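Local coordinates for uncharacterized protein YhfS (Escherichia coli, PDB 4J8L) that is of unknown function but carries covalently bound pyridoxal 5'-phosphate and may have cysteine synthase activity, at residues 174-179 against 237-242; 244-249 against 308-313; 53-58 against 230-235. All blocks are in the same frame, centred on the assembly; numbering follows the deposited sequence. Where two conformers were deposited one is given.

Contact 1: 174-179 against 237-242; sequences AVMKVA and RGLVFA
Met176 meets Leu239 and Ala242 without any ring or other flat side chain taking part, and the flat group touched is the backbone carbonyl of Leu239. The methyl CE of Met176 lies 3.7 Å from Leu239 O, a van der Waals approach with no hydrogen bond in it. Everything else here is aliphatic. Met176, modelled as selenomethionine with SE in place of sulfur, crosses the Leu239 side chain at about a right angle and touches it twice: its CG comes within 3.9 Å of Leu239 CD1, while CE, past the selenium, reaches Leu239 CG. The bend at chi2 (-53°) sets the direction in which SE and CE leave CG, and it carries CE to Leu239 CG and O. Closer to the backbone, Met176 CB rests against the methyl of Ala242, CB to CB 4.0 Å, and the small alanine lets the loop come in until the two CA atoms are 6.3 Å apart. Val175 CG1 is a looser neighbour of Leu239 CD1, at 4.5 Å.

The loop presents Met176 through a tight turn. Lys177 N bonds to Ala174 O at 3.0 Å, and the backbone of Val175 and Met176 has the angles of a type II beta turn, with Met176 in the left-handed third position at phi 66°. Leu21 and Lys17 of helix 11-28 pack on the same methionine. The turn seats on a long helix whose Leu239 also touches Leu197, the residue after the cofactor-bearing Lys196, which is consistent with the large domain of a fold type I enzyme.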
loop_
_atom_site.group_PDB
_atom_site.type_symbol
_atom_site.label_atom_id
_atom_site.label_comp_id
_atom_site.label_asym_id
_atom_site.label_seq_id
_atom_site.Cartn_x
_atom_site.Cartn_y
_atom_site.Cartn_z
ATOM N N ALA A 174 1.034 -0.805 2.874
ATOM C CA ALA A 174 1.769 -0.638 4.122
ATOM C C ALA A 174 0.979 0.142 5.176
ATOM O O ALA A 174 1.253 0.030 6.372
ATOM C CB ALA A 174 3.118 0.053 3.861
ATOM N N VAL A 175 0.021 0.954 4.732
ATOM C CA VAL A 175 -0.685 1.853 5.645
ATOM C C VAL A 175 -1.467 1.066 6.683
ATOM O O VAL A 175 -2.153 0.096 6.340
ATOM C CB VAL A 175 -1.625 2.802 4.882
ATOM C CG1 VAL A 175 -2.382 3.716 5.856
ATOM C CG2 VAL A 175 -0.828 3.643 3.891
HETATM N N MSE A 176 -1.341 1.477 7.949
HETATM C CA MSE A 176 -1.981 0.793 9.078
HETATM C C MSE A 176 -1.449 -0.613 9.348
HETATM O O MSE A 176 -2.014 -1.344 10.169
HETATM C CB MSE A 176 -3.510 0.737 8.931
HETATM C CG MSE A 176 -4.197 2.073 9.060
HETATM SE SE MSE A 176 -3.669 2.986 10.725
HETATM C CE MSE A 176 -5.301 4.023 11.039
ATOM N N LYS A 177 -0.367 -0.983 8.675
ATOM C CA LYS A 177 0.223 -2.303 8.859
ATOM C C LYS A 177 1.641 -2.223 9.431
ATOM O O LYS A 177 2.193 -3.232 9.880
ATOM C CB LYS A 177 0.246 -3.052 7.529
ATOM C CG LYS A 177 -1.132 -3.406 7.001
ATOM C CD LYS A 177 -1.011 -4.630 6.109
ATOM C CE LYS A 177 -1.485 -4.351 4.718
ATOM N NZ LYS A 177 -1.001 -5.411 3.793
ATOM N N VAL A 178 2.224 -1.027 9.384
ATOM C CA VAL A 178 3.547 -0.767 9.949
ATOM C C VAL A 178 3.506 0.453 10.860
ATOM O O VAL A 178 2.517 1.196 10.887
ATOM C CB VAL A 178 4.618 -0.534 8.855
ATOM C CG1 VAL A 178 4.688 -1.736 7.909
ATOM C CG2 VAL A 178 4.330 0.741 8.072
ATOM N N ALA A 179 4.579 0.663 11.610
ATOM C CA ALA A 179 4.592 1.740 12.603
ATOM C C ALA A 179 4.498 3.141 11.989
ATOM O O ALA A 179 3.786 4.009 12.509
ATOM C CB ALA A 179 5.824 1.630 13.489
ATOM N N ARG A 237 -14.232 4.920 8.145
ATOM C CA ARG A 237 -14.761 3.642 8.621
ATOM C C ARG A 237 -13.795 2.512 8.288
ATOM O O ARG A 237 -13.486 1.668 9.135
ATOM C CB ARG A 237 -16.135 3.352 8.012
ATOM C CG ARG A 237 -16.716 1.987 8.383
ATOM C CD ARG A 237 -18.097 1.799 7.759
ATOM N NE ARG A 237 -18.752 3.088 7.556
ATOM C CZ ARG A 237 -19.683 3.317 6.637
ATOM N NH1 ARG A 237 -20.087 2.333 5.842
ATOM N NH2 ARG A 237 -20.210 4.530 6.516
ATOM N N GLY A 238 -13.318 2.497 7.050
ATOM C CA GLY A 238 -12.425 1.432 6.628
ATOM C C GLY A 238 -11.111 1.492 7.381
ATOM O O GLY A 238 -10.586 0.476 7.842
ATOM N N LEU A 239 -10.591 2.704 7.526
ATOM C CA LEU A 239 -9.316 2.912 8.180
ATOM C C LEU A 239 -9.341 2.526 9.654
ATOM O O LEU A 239 -8.344 2.049 10.178
ATOM C CB LEU A 239 -8.909 4.372 8.027
ATOM C CG LEU A 239 -7.442 4.744 7.863
ATOM C CD1 LEU A 239 -6.740 3.936 6.779
ATOM C CD2 LEU A 239 -7.408 6.206 7.511
ATOM N N VAL A 240 -10.467 2.761 10.331
ATOM C CA VAL A 240 -10.606 2.364 11.734
ATOM C C VAL A 240 -10.527 0.841 11.898
ATOM O O VAL A 240 -9.963 0.340 12.880
ATOM C CB VAL A 240 -11.925 2.900 12.356
ATOM C CG1 VAL A 240 -12.183 2.291 13.717
ATOM C CG2 VAL A 240 -11.870 4.435 12.464
ATOM N N PHE A 241 -11.085 0.107 10.935
ATOM C CA PHE A 241 -11.070 -1.364 10.969
ATOM C C PHE A 241 -9.697 -1.922 10.533
ATOM O O PHE A 241 -9.338 -3.051 10.857
ATOM C CB PHE A 241 -12.117 -1.931 9.996
ATOM C CG PHE A 241 -13.532 -1.973 10.526
ATOM C CD1 PHE A 241 -13.827 -2.550 11.747
ATOM C CD2 PHE A 241 -14.578 -1.487 9.753
ATOM C CE1 PHE A 241 -15.136 -2.607 12.213
ATOM C CE2 PHE A 241 -15.888 -1.543 10.210
ATOM C CZ PHE A 241 -16.162 -2.099 11.449
ATOM N N ALA A 242 -8.936 -1.139 9.779
ATOM C CA ALA A 242 -7.738 -1.673 9.123
ATOM C C ALA A 242 -6.631 -2.233 10.037
ATOM O O ALA A 242 -6.172 -3.358 9.811
ATOM C CB ALA A 242 -7.169 -0.673 8.107
#

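Contact 2: 244-249 against 308-313; sequences VMHAVQ and GAESKY
His246 and Glu310 are joined first by water. A single water sits in the plane of the imidazole at its edge, 2.7 Å from His246 NE2, and donates to the backbone Glu310 O at 2.8 Å, bridging helix and loop where no direct hydrogen bond spans them. Within the loop, Ser311 OG accepts from Tyr313 N at 3.1 Å, forming an ST turn.

The direct touch is polar but not a bond: Glu310 OE1 stands 3.3 Å from His246 CE1, approaching the ring obliquely, with ring and carboxylate planes 35° apart. Glu310 reaches the ring through an extended chain beyond CG (chi2 -172°).

Charge and hydrogen bonding fix that carboxylate from elsewhere. OE1 makes a salt bridge with Lys177, and OE2 accepts from Ser278 and Asn341, so both oxygens of this buried group are held. Gln249 NE2 is 4.4 Å from Glu310 OE2, too far for a bond, while its OE1 accepts from Arg344.

Packing is left to the rings and Lys177: Phe198 lies nearly parallel to His246, at about 10°, and Lys177 also touches the histidine. The long helix here meets a loop of the C-terminal family region, consistent with an interdomain junction in this two-domain protein.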
loop_
_atom_site.group_PDB
_atom_site.type_symbol
_atom_site.label_atom_id
_atom_site.label_comp_id
_atom_site.label_asym_id
_atom_site.label_seq_id
_atom_site.Cartn_x
_atom_site.Cartn_y
_atom_site.Cartn_z
ATOM N N VAL A 244 -6.317 -3.419 13.255
ATOM C CA VAL A 244 -6.516 -4.652 14.005
ATOM C C VAL A 244 -6.763 -5.847 13.077
ATOM O O VAL A 244 -6.222 -6.932 13.309
ATOM C CB VAL A 244 -7.643 -4.509 15.061
ATOM C CG1 VAL A 244 -8.053 -5.865 15.615
ATOM C CG2 VAL A 244 -7.189 -3.594 16.194
HETATM N N MSE A 245 -7.554 -5.651 12.025
HETATM C CA MSE A 245 -7.849 -6.774 11.131
HETATM C C MSE A 245 -6.586 -7.223 10.405
HETATM O O MSE A 245 -6.379 -8.415 10.185
HETATM C CB MSE A 245 -8.988 -6.443 10.173
HETATM C CG MSE A 245 -10.252 -5.987 10.933
HETATM SE SE MSE A 245 -11.048 -7.378 12.067
HETATM C CE MSE A 245 -11.188 -8.600 10.601
ATOM N N HIS A 246 -5.708 -6.283 10.085
ATOM C CA HIS A 246 -4.453 -6.687 9.478
ATOM C C HIS A 246 -3.473 -7.325 10.457
ATOM O O HIS A 246 -2.691 -8.190 10.066
ATOM C CB HIS A 246 -3.839 -5.539 8.671
ATOM C CG HIS A 246 -4.480 -5.373 7.334
ATOM N ND1 HIS A 246 -4.267 -6.264 6.302
ATOM C CD2 HIS A 246 -5.381 -4.471 6.877
ATOM C CE1 HIS A 246 -4.983 -5.897 5.255
ATOM N NE2 HIS A 246 -5.664 -4.808 5.576
ATOM N N ALA A 247 -3.523 -6.929 11.725
ATOM C CA ALA A 247 -2.670 -7.559 12.726
ATOM C C ALA A 247 -3.123 -8.996 12.907
ATOM O O ALA A 247 -2.309 -9.889 13.106
ATOM C CB ALA A 247 -2.729 -6.817 14.038
ATOM N N VAL A 248 -4.432 -9.215 12.836
ATOM C CA VAL A 248 -4.955 -10.575 12.915
ATOM C C VAL A 248 -4.403 -11.376 11.729
ATOM O O VAL A 248 -3.955 -12.515 11.888
ATOM C CB VAL A 248 -6.499 -10.586 12.897
ATOM C CG1 VAL A 248 -7.028 -12.013 12.699
ATOM C CG2 VAL A 248 -7.060 -10.003 14.195
ATOM N N GLN A 249 -4.412 -10.760 10.551
ATOM C CA GLN A 249 -3.936 -11.427 9.337
ATOM C C GLN A 249 -2.445 -11.730 9.431
ATOM O O GLN A 249 -1.986 -12.791 8.985
ATOM C CB GLN A 249 -4.208 -10.581 8.088
ATOM C CG GLN A 249 -3.647 -11.205 6.804
ATOM C CD GLN A 249 -3.799 -10.320 5.585
ATOM O OE1 GLN A 249 -4.803 -9.634 5.418
ATOM N NE2 GLN A 249 -2.801 -10.349 4.708
ATOM N N GLY A 308 -8.956 -5.210 -4.885
ATOM C CA GLY A 308 -8.260 -4.027 -4.398
ATOM C C GLY A 308 -6.760 -3.991 -4.689
ATOM O O GLY A 308 -6.291 -3.058 -5.339
ATOM N N ALA A 309 -5.986 -4.949 -4.182
ATOM C CA ALA A 309 -6.447 -6.017 -3.298
ATOM C C ALA A 309 -6.684 -5.512 -1.879
ATOM O O ALA A 309 -6.618 -4.314 -1.629
ATOM C CB ALA A 309 -5.427 -7.144 -3.285
ATOM N N GLU A 310 -6.966 -6.447 -0.969
ATOM C CA GLU A 310 -7.219 -6.120 0.440
ATOM C C GLU A 310 -8.400 -5.163 0.634
ATOM O O GLU A 310 -8.448 -4.404 1.601
ATOM C CB GLU A 310 -5.922 -5.630 1.116
ATOM C CG GLU A 310 -4.822 -6.688 0.935
ATOM C CD GLU A 310 -3.533 -6.445 1.712
ATOM O OE1 GLU A 310 -3.410 -5.430 2.421
ATOM O OE2 GLU A 310 -2.621 -7.298 1.583
ATOM N N SER A 311 -9.363 -5.235 -0.282
ATOM C CA SER A 311 -10.550 -4.396 -0.207
ATOM C C SER A 311 -11.567 -5.020 0.739
ATOM O O SER A 311 -11.420 -6.162 1.173
ATOM C CB SER A 311 -11.196 -4.240 -1.587
ATOM O OG SER A 311 -11.917 -5.412 -1.936
ATOM N N LYS A 312 -12.597 -4.248 1.057
ATOM C CA LYS A 312 -13.691 -4.739 1.898
ATOM C C LYS A 312 -14.377 -5.983 1.337
ATOM O O LYS A 312 -15.066 -6.698 2.079
ATOM C CB LYS A 312 -14.733 -3.638 2.078
ATOM C CG LYS A 312 -15.401 -3.217 0.779
ATOM C CD LYS A 312 -16.228 -1.937 0.984
ATOM C CE LYS A 312 -16.657 -1.333 -0.349
ATOM N NZ LYS A 312 -17.455 -0.077 -0.192
ATOM N N TYR A 313 -14.221 -6.238 0.038
ATOM C CA TYR A 313 -14.871 -7.375 -0.595
ATOM C C TYR A 313 -14.084 -8.663 -0.423
ATOM O O TYR A 313 -14.633 -9.758 -0.578
ATOM C CB TYR A 313 -15.045 -7.143 -2.094
ATOM C CG TYR A 313 -15.837 -5.914 -2.436
ATOM C CD1 TYR A 313 -17.194 -5.849 -2.171
ATOM C CD2 TYR A 313 -15.225 -4.808 -3.017
ATOM C CE1 TYR A 313 -17.926 -4.731 -2.483
ATOM C CE2 TYR A 313 -15.948 -3.689 -3.336
ATOM C CZ TYR A 313 -17.304 -3.657 -3.064
ATOM O OH TYR A 313 -18.042 -2.545 -3.366
HETATM O O HOH W 1 -7.294 -3.404 3.941
#

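Contact 3: 53-58 against 230-235; sequences QRVEQV and AQALEV. With ACY (acetic acid), chain D.
Helix 50-62 packs on the first turns of helix 229-261, within the aminotransferase-like part of the chain, through Val55 and Ala232. Val55 straddles the alanine with both methyls. CG2 lies 3.7 Å from Ala232 CB, and CG1 approaches the backbone, 3.6 Å from Ala232 O. With CG1 anti to the backbone N (chi1 168°), the two branches fork over the opposing helix; CG2 is nearest the methyl and CG1 nearest the carbonyl oxygen, though each also lies close to the other group. The small side chain of Ala232 is consistent with the close approach, the CA atoms of Val55 and Ala232 being 6.2 Å apart. Leu233 starts off pointing away from helix 50-62 but curls back far enough for CD2 to come within 4.4 Å of Val55 CG2. The shorter helix thus lies against the start of the long one, and Leu236, one turn on from Ala232, continues the seam against Val55 and Val58.

At the flank of the seam, Arg54 sends its chain, extended from CG to NE, to an acetate probably left from crystallisation. NE donates to the acetate OXT at 3.2 Å, with a bent N-H...O angle of 144°, and the acetate methyl lies at the guanidinium edge, in its plane, 3.4 Å from Arg54 NH2. Arg50 also binds the acetate, while Glu33 forms a salt bridge with Arg54 NH2 and His28 O accepts from NH1. A leucine in place of Arg54 would probably leave the Glu33 carboxylate without this countercharge and the His28 carbonyl without this donor.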
loop_
_atom_site.group_PDB
_atom_site.type_symbol
_atom_site.label_atom_id
_atom_site.label_comp_id
_atom_site.label_asym_id
_atom_site.label_seq_id
_atom_site.Cartn_x
_atom_site.Cartn_y
_atom_site.Cartn_z
ATOM N N GLN A 53 -13.545 17.956 4.145
ATOM C CA GLN A 53 -12.476 18.731 4.761
ATOM C C GLN A 53 -12.150 18.162 6.137
ATOM O O GLN A 53 -10.986 17.918 6.447
ATOM C CB GLN A 53 -12.836 20.211 4.890
ATOM C CG GLN A 53 -11.708 21.016 5.534
ATOM C CD GLN A 53 -12.084 22.445 5.879
ATOM O OE1 GLN A 53 -13.193 22.726 6.341
ATOM N NE2 GLN A 53 -11.150 23.363 5.664
ATOM N N ARG A 54 -13.182 17.936 6.949
ATOM C CA ARG A 54 -12.969 17.434 8.306
ATOM C C ARG A 54 -12.223 16.102 8.289
ATOM O O ARG A 54 -11.312 15.880 9.086
ATOM C CB ARG A 54 -14.295 17.252 9.047
ATOM C CG ARG A 54 -14.992 18.524 9.425
ATOM C CD ARG A 54 -16.234 18.222 10.264
ATOM N NE ARG A 54 -17.005 19.421 10.568
ATOM C CZ ARG A 54 -16.918 20.092 11.709
ATOM N NH1 ARG A 54 -16.094 19.678 12.661
ATOM N NH2 ARG A 54 -17.660 21.172 11.903
ATOM N N VAL A 55 -12.630 15.208 7.393
ATOM C CA VAL A 55 -11.988 13.905 7.289
ATOM C C VAL A 55 -10.522 14.076 6.908
ATOM O O VAL A 55 -9.641 13.413 7.453
ATOM C CB VAL A 55 -12.718 12.971 6.283
ATOM C CG1 VAL A 55 -11.864 11.733 5.976
ATOM C CG2 VAL A 55 -14.078 12.555 6.831
ATOM N N GLU A 56 -10.260 14.993 5.985
ATOM C CA GLU A 56 -8.883 15.280 5.590
ATOM C C GLU A 56 -8.066 15.785 6.779
ATOM O O GLU A 56 -6.912 15.379 6.950
ATOM C CB GLU A 56 -8.853 16.255 4.409
ATOM C CG GLU A 56 -9.321 15.576 3.125
ATOM C CD GLU A 56 -9.684 16.546 2.017
ATOM O OE1 GLU A 56 -9.859 17.752 2.295
ATOM O OE2 GLU A 56 -9.783 16.087 0.853
ATOM N N GLN A 57 -8.677 16.624 7.619
ATOM C CA GLN A 57 -8.016 17.089 8.834
ATOM C C GLN A 57 -7.707 15.920 9.765
ATOM O O GLN A 57 -6.639 15.868 10.376
ATOM C CB GLN A 57 -8.866 18.149 9.555
ATOM C CG GLN A 57 -8.909 19.482 8.801
ATOM C CD GLN A 57 -9.927 20.438 9.374
ATOM O OE1 GLN A 57 -10.591 20.131 10.360
ATOM N NE2 GLN A 57 -10.054 21.610 8.758
ATOM N N VAL A 58 -8.653 14.991 9.888
ATOM C CA VAL A 58 -8.437 13.825 10.738
ATOM C C VAL A 58 -7.291 12.972 10.200
ATOM O O VAL A 58 -6.422 12.530 10.958
ATOM C CB VAL A 58 -9.710 12.960 10.842
ATOM C CG1 VAL A 58 -9.397 11.634 11.504
ATOM C CG2 VAL A 58 -10.778 13.696 11.634
ATOM N N ALA A 230 -20.052 11.400 2.083
ATOM C CA ALA A 230 -20.325 10.004 2.430
ATOM C C ALA A 230 -19.123 9.109 2.113
ATOM O O ALA A 230 -18.799 8.188 2.869
ATOM C CB ALA A 230 -21.571 9.502 1.714
ATOM N N GLN A 231 -18.474 9.375 0.985
ATOM C CA GLN A 231 -17.265 8.639 0.628
ATOM C C GLN A 231 -16.161 8.893 1.644
ATOM O O GLN A 231 -15.444 7.979 2.049
ATOM C CB GLN A 231 -16.770 9.052 -0.752
ATOM C CG GLN A 231 -17.658 8.648 -1.903
ATOM C CD GLN A 231 -17.109 9.175 -3.209
ATOM O OE1 GLN A 231 -17.029 10.391 -3.413
ATOM N NE2 GLN A 231 -16.696 8.269 -4.085
ATOM N N ALA A 232 -16.025 10.151 2.053
ATOM C CA ALA A 232 -14.999 10.511 3.018
ATOM C C ALA A 232 -15.226 9.782 4.343
ATOM O O ALA A 232 -14.278 9.289 4.953
ATOM C CB ALA A 232 -14.975 12.024 3.237
ATOM N N LEU A 233 -16.478 9.733 4.798
ATOM C CA LEU A 233 -16.801 8.986 6.011
ATOM C C LEU A 233 -16.508 7.495 5.847
ATOM O O LEU A 233 -16.066 6.841 6.791
ATOM C CB LEU A 233 -18.259 9.200 6.392
ATOM C CG LEU A 233 -18.515 10.628 6.871
ATOM C CD1 LEU A 233 -20.004 10.862 6.965
ATOM C CD2 LEU A 233 -17.848 10.820 8.226
ATOM N N GLU A 234 -16.731 6.959 4.650
ATOM C CA GLU A 234 -16.417 5.550 4.413
ATOM C C GLU A 234 -14.912 5.281 4.485
ATOM O O GLU A 234 -14.487 4.197 4.901
ATOM C CB GLU A 234 -16.981 5.059 3.078
ATOM C CG GLU A 234 -16.871 3.545 2.920
ATOM C CD GLU A 234 -17.469 3.030 1.630
ATOM O OE1 GLU A 234 -18.328 3.733 1.051
ATOM O OE2 GLU A 234 -17.074 1.917 1.205
ATOM N N VAL A 235 -14.113 6.266 4.085
ATOM C CA VAL A 235 -12.667 6.149 4.214
ATOM C C VAL A 235 -12.303 5.983 5.693
ATOM O O VAL A 235 -11.510 5.116 6.051
ATOM C CB VAL A 235 -11.938 7.395 3.655
ATOM C CG1 VAL A 235 -10.464 7.387 4.070
ATOM C CG2 VAL A 235 -12.060 7.438 2.129
HETATM C C ACY D . -20.404 20.444 8.694
HETATM O O ACY D . -21.436 20.531 7.991
HETATM O OXT ACY D . -19.738 19.392 8.837
HETATM C CH3 ACY D . -19.931 21.675 9.407
#

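Overall arrangement
All three contacts use helix 229-261, at successive points along it: contact 3 near its start, then contact 1, then contact 2. Each is mainly buried, but contact 3 lies farthest out, its centre about 19 Å from that of the chain against about 10 and 11 Å for the others. Contact 1, a loop turn on the helix, is aliphatic, and so is the helix-helix seam of contact 3, which has a charged flank at Arg54; contact 2 is polar, built on water and a carboxylate. Contacts 1 and 2 are tied by the salt bridge of Lys177 NZ with Glu310 OE1, and by Lys177 CD packed on His246 ND1. Contacts 2 and 3 connect through a salt bridge between Lys312 and Glu234.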